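Local atomic coordinates of Alpha/beta hydrolase fold protein (Sphaerobacter thermophilus, PDB entry 3R0V), a protein that probably acts as a hydrolase of the alpha/beta-hydrolase superfamily, though its natural substrate is not established. Residues P25-G30 / A79-A84; E44-H49 / A251-L256. All coordinates share one frame; numbering follows the deposited sequence.

Contact 1 of 2, residues P25-G30 / A79-A84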
loop_
_atom_site.group_PDB
_atom_site.type_symbol
_atom_site.label_atom_id
_atom_site.label_comp_id
_atom_site.label_asym_id
_atom_site.label_seq_id
_atom_site.Cartn_x
_atom_site.Cartn_y
_atom_site.Cartn_z
ATOM N N PRO A 25 4.806 18.568 0.807
ATOM C CA PRO A 25 3.830 17.533 1.137
ATOM C C PRO A 25 4.226 16.117 0.741
ATOM O O PRO A 25 4.805 15.880 -0.327
ATOM C CB PRO A 25 2.583 17.974 0.363
ATOM C CG PRO A 25 3.111 18.781 -0.781
ATOM C CD PRO A 25 4.301 19.497 -0.228
ATOM N N VAL A 26 3.899 15.192 1.641
ATOM C CA VAL A 26 4.039 13.755 1.430
ATOM C C VAL A 26 2.702 13.086 1.755
ATOM O O VAL A 26 2.144 13.342 2.820
ATOM C CB VAL A 26 5.100 13.172 2.395
ATOM C CG1 VAL A 26 5.101 11.651 2.357
ATOM C CG2 VAL A 26 6.487 13.742 2.095
ATOM N N VAL A 27 2.211 12.227 0.868
ATOM C CA VAL A 27 1.008 11.445 1.112
ATOM C C VAL A 27 1.415 9.996 1.332
ATOM O O VAL A 27 2.179 9.423 0.550
ATOM C CB VAL A 27 0.041 11.519 -0.073
ATOM C CG1 VAL A 27 -1.158 10.580 0.156
ATOM C CG2 VAL A 27 -0.440 12.946 -0.271
ATOM N N LEU A 28 0.926 9.418 2.425
ATOM C CA LEU A 28 1.196 8.012 2.731
ATOM C C LEU A 28 0.002 7.190 2.268
ATOM O O LEU A 28 -1.150 7.517 2.602
ATOM C CB LEU A 28 1.411 7.813 4.233
ATOM C CG LEU A 28 2.463 8.705 4.902
ATOM C CD1 LEU A 28 2.691 8.308 6.361
ATOM C CD2 LEU A 28 3.770 8.671 4.165
ATOM N N VAL A 29 0.261 6.145 1.482
ATOM C CA VAL A 29 -0.804 5.291 0.968
ATOM C C VAL A 29 -0.663 3.896 1.572
ATOM O O VAL A 29 0.334 3.207 1.344
ATOM C CB VAL A 29 -0.744 5.167 -0.576
ATOM C CG1 VAL A 29 -1.907 4.314 -1.076
ATOM C CG2 VAL A 29 -0.764 6.544 -1.245
ATOM N N GLY A 30 -1.665 3.471 2.333
ATOM C CA GLY A 30 -1.582 2.194 3.018
ATOM C C GLY A 30 -1.984 1.013 2.157
ATOM O O GLY A 30 -2.627 1.169 1.126
ATOM N N ALA A 79 -6.146 11.096 -5.809
ATOM C CA ALA A 79 -6.118 12.422 -6.437
ATOM C C ALA A 79 -6.726 13.503 -5.530
ATOM O O ALA A 79 -6.186 14.611 -5.417
ATOM C CB ALA A 79 -6.827 12.383 -7.781
ATOM N N ALA A 80 -7.830 13.177 -4.861
ATOM C CA ALA A 80 -8.466 14.123 -3.949
ATOM C C ALA A 80 -7.570 14.433 -2.762
ATOM O O ALA A 80 -7.514 15.570 -2.294
ATOM C CB ALA A 80 -9.819 13.574 -3.477
ATOM N N ILE A 81 -6.869 13.425 -2.269
ATOM C CA ILE A 81 -5.957 13.616 -1.146
ATOM C C ILE A 81 -4.719 14.437 -1.550
ATOM O O ILE A 81 -4.245 15.278 -0.782
ATOM C CB ILE A 81 -5.562 12.245 -0.530
ATOM C CG1 ILE A 81 -6.809 11.604 0.108
ATOM C CG2 ILE A 81 -4.426 12.401 0.474
ATOM C CD1 ILE A 81 -7.410 12.404 1.237
ATOM N N ILE A 82 -4.178 14.180 -2.741
ATOM C CA ILE A 82 -3.081 15.001 -3.239
ATOM C C ILE A 82 -3.553 16.460 -3.380
ATOM O O ILE A 82 -2.790 17.382 -3.099
ATOM C CB ILE A 82 -2.487 14.434 -4.545
ATOM C CG1 ILE A 82 -1.796 13.100 -4.260
ATOM C CG2 ILE A 82 -1.455 15.415 -5.157
ATOM C CD1 ILE A 82 -1.454 12.332 -5.499
ATOM N N ASP A 83 -4.801 16.673 -3.793
ATOM C CA ASP A 83 -5.363 18.028 -3.801
ATOM C C ASP A 83 -5.413 18.624 -2.397
ATOM O O ASP A 83 -5.050 19.791 -2.206
ATOM C CB ASP A 83 -6.729 18.071 -4.483
ATOM C CG ASP A 83 -6.621 18.206 -5.986
ATOM O OD1 ASP A 83 -5.644 18.834 -6.464
ATOM O OD2 ASP A 83 -7.502 17.677 -6.692
ATOM N N ALA A 84 -5.849 17.833 -1.416
ATOM C CA ALA A 84 -5.843 18.283 -0.029
ATOM C C ALA A 84 -4.431 18.660 0.422
ATOM O O ALA A 84 -4.254 19.560 1.245
ATOM C CB ALA A 84 -6.431 17.204 0.884
#

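Contact 2 of 2, residues E44-H49 / A251-L256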
loop_
_atom_site.group_PDB
_atom_site.type_symbol
_atom_site.label_atom_id
_atom_site.label_comp_id
_atom_site.label_asym_id
_atom_site.label_seq_id
_atom_site.Cartn_x
_atom_site.Cartn_y
_atom_site.Cartn_z
ATOM N N GLU A 44 4.794 10.708 12.096
ATOM C CA GLU A 44 5.348 11.497 13.185
ATOM C C GLU A 44 6.865 11.660 13.057
ATOM O O GLU A 44 7.417 12.707 13.398
ATOM C CB GLU A 44 4.957 10.889 14.538
ATOM C CG GLU A 44 5.547 11.621 15.729
ATOM C CD GLU A 44 5.027 11.102 17.057
ATOM O OE1 GLU A 44 5.672 11.381 18.092
ATOM O OE2 GLU A 44 3.978 10.422 17.065
ATOM N N ARG A 45 7.544 10.631 12.551
ATOM C CA ARG A 45 8.978 10.758 12.275
ATOM C C ARG A 45 9.297 11.660 11.079
ATOM O O ARG A 45 10.368 12.266 11.031
ATOM C CB ARG A 45 9.648 9.388 12.078
ATOM C CG ARG A 45 9.621 8.493 13.306
ATOM C CD ARG A 45 10.198 9.189 14.523
ATOM N NE ARG A 45 10.824 8.197 15.394
ATOM C CZ ARG A 45 10.800 8.230 16.721
ATOM N NH1 ARG A 45 10.178 9.204 17.366
ATOM N NH2 ARG A 45 11.405 7.266 17.393
ATOM N N LEU A 46 8.368 11.747 10.125
ATOM C CA LEU A 46 8.561 12.566 8.929
ATOM C C LEU A 46 8.143 14.020 9.142
ATOM O O LEU A 46 8.603 14.919 8.439
ATOM C CB LEU A 46 7.769 11.979 7.757
ATOM C CG LEU A 46 8.214 10.604 7.260
ATOM C CD1 LEU A 46 7.252 10.114 6.194
ATOM C CD2 LEU A 46 9.643 10.642 6.710
ATOM N N ALA A 47 7.282 14.256 10.123
ATOM C CA ALA A 47 6.668 15.567 10.306
ATOM C C ALA A 47 7.636 16.748 10.502
ATOM O O ALA A 47 7.317 17.869 10.113
ATOM C CB ALA A 47 5.640 15.508 11.427
ATOM N N PRO A 48 8.813 16.510 11.110
ATOM C CA PRO A 48 9.797 17.595 11.216
ATOM C C PRO A 48 10.308 18.065 9.852
ATOM O O PRO A 48 10.821 19.181 9.753
ATOM C CB PRO A 48 10.940 16.952 12.011
ATOM C CG PRO A 48 10.265 15.912 12.837
ATOM C CD PRO A 48 9.195 15.347 11.933
ATOM N N HIS A 49 10.159 17.231 8.824
ATOM C CA HIS A 49 10.709 17.511 7.500
ATOM C C HIS A 49 9.657 17.801 6.435
ATOM O O HIS A 49 9.919 18.552 5.485
ATOM C CB HIS A 49 11.567 16.331 7.039
ATOM C CG HIS A 49 12.719 16.035 7.949
ATOM N ND1 HIS A 49 12.686 15.033 8.895
ATOM C CD2 HIS A 49 13.932 16.625 8.066
ATOM C CE1 HIS A 49 13.832 15.015 9.552
ATOM N NE2 HIS A 49 14.605 15.970 9.068
ATOM N N ALA A 251 13.640 2.779 10.570
ATOM C CA ALA A 251 14.305 2.053 9.481
ATOM C C ALA A 251 13.958 2.654 8.114
ATOM O O ALA A 251 14.717 2.503 7.144
ATOM C CB ALA A 251 13.915 0.579 9.509
ATOM N N ILE A 252 12.814 3.332 8.051
ATOM C CA ILE A 252 12.273 3.866 6.802
ATOM C C ILE A 252 12.506 5.366 6.687
ATOM O O ILE A 252 12.899 5.864 5.637
ATOM C CB ILE A 252 10.739 3.661 6.721
ATOM C CG1 ILE A 252 10.379 2.178 6.665
ATOM C CG2 ILE A 252 10.153 4.398 5.505
ATOM C CD1 ILE A 252 8.876 1.923 6.723
ATOM N N ALA A 253 12.238 6.097 7.766
ATOM C CA ALA A 253 12.207 7.556 7.684
ATOM C C ALA A 253 13.482 8.200 7.136
ATOM O O ALA A 253 13.396 9.058 6.276
ATOM C CB ALA A 253 11.835 8.165 9.034
ATOM N N PRO A 254 14.669 7.801 7.633
ATOM C CA PRO A 254 15.896 8.445 7.148
ATOM C C PRO A 254 16.094 8.249 5.648
ATOM O O PRO A 254 16.581 9.153 4.964
ATOM C CB PRO A 254 17.003 7.741 7.940
ATOM C CG PRO A 254 16.311 7.210 9.163
ATOM C CD PRO A 254 14.941 6.821 8.699
ATOM N N VAL A 255 15.714 7.076 5.147
ATOM C CA VAL A 255 15.816 6.782 3.718
ATOM C C VAL A 255 14.851 7.657 2.908
ATOM O O VAL A 255 15.206 8.194 1.851
ATOM C CB VAL A 255 15.548 5.294 3.436
ATOM C CG1 VAL A 255 15.584 5.006 1.952
ATOM C CG2 VAL A 255 16.567 4.416 4.171
ATOM N N LEU A 256 13.630 7.801 3.406
ATOM C CA LEU A 256 12.661 8.682 2.766
ATOM C C LEU A 256 13.093 10.135 2.808
ATOM O O LEU A 256 12.930 10.854 1.828
ATOM C CB LEU A 256 11.288 8.549 3.418
ATOM C CG LEU A 256 10.553 7.239 3.182
ATOM C CD1 LEU A 256 9.193 7.322 3.849
ATOM C CD2 LEU A 256 10.389 6.949 1.691
#

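Contact 1 of 2, residues P25-G30 / A79-A84
V27 and I81 meet methyl to methyl, with I82 closing in beside them, in a worked example of how a helix packs on a parallel strand. V27 has more of its surface buried here than either isoleucine, and it points from the strand straight at the helix. With CG1 anti to the backbone N (chi1 175°), both of its methyls face the helix. CG1 of V27 lies 3.8 Å from CG2 of I81, and the same I81 methyl is 4.1 Å from V27 CG2, so the branch of I81 covers the fork of the valine. A chi1 of -66° turns CG1 of I81, and CD1 beyond it, away from the strand and leaves CG2 facing V27, while I81 itself also packs on I53. I82 comes in along the flank, its CG1 4.2 Å from V27 CG2. The interface is wholly apolar, and all three side chains are buried. Strand 25-29 runs parallel between strands 51-52 and 89-94, through backbone bonds of V26 to T51 and I53 and of V27 to F90 and F92. Helix 71-84, in the right-handed crossover connection usual in this fold, joins those two flanking strands and passes over the strand between them; L78 of the same helix extends the packing along V27 and V29, and helix 96-106 continues it beside V29.

Contact 2 of 2, residues E44-H49 / A251-L256
R45 meets A253 through CB alone, 3.9 Å from the alanine CB, and its flat guanidinium group does not pack on residues 251-256 by either face. The contact belongs to the alpha/beta-hydrolase fold, where the first helix after the leading strands and the C-terminal helix cover the same face of the central sheet; here they are helices 40-46 and 249-260. The guanidinium group turns away from A253, the chain being bent at chi2 (-54°) and again at chi3, and R45 NE forms a salt bridge with OD1 of D250, the residue just ahead of the segment. One arginine thus serves the interface twice, with its aliphatic base against the helix and its charged end at the exposed edge, paired with D250. A253 points at its partner helix and, having a side chain of one methyl, permits a close approach: the CA atoms of L46 and A253 are 6.3 Å apart. CD2 of L46 lies 4.0 Å from A253 CB and almost as near the carbonyl oxygen of A253. P254 has no N-H to give, and the helix is kinked there, yet the bond from L256 N to I252 O (3.0 Å) spans the kink. L42 of helix 40-46 also packs on I252 and A253, while on the sheet M212 of strand 209-213 packs on L256. L46 leaves its backbone at an angle to the helix and only its end comes nearer, bringing CD1 obliquely to within 4.1 Å of CD1 of L256.

Overall arrangement
From the N terminus the chain runs through strand 25-29, which enters contact 1, and then through helix 40-46, which enters contact 2. Helix 71-84 returns to the strand and closes contact 1 after 48 intervening residues. Contact 2 closes only when helix 249-260 arrives near the C terminus, 201 residues after its first segment. The two loops therefore cross, neither nesting inside the other. Their centres lie 16 Å apart on opposite faces of the sheet, and strand 25-29 links them: V27 faces one helix layer while L28 faces the other, its CD2 reaching to 4.3 Å from L46 CD1. Together they join strand 25-29 to helix 71-84 on one face and, through helix 40-46, to the C-terminal helix on the other.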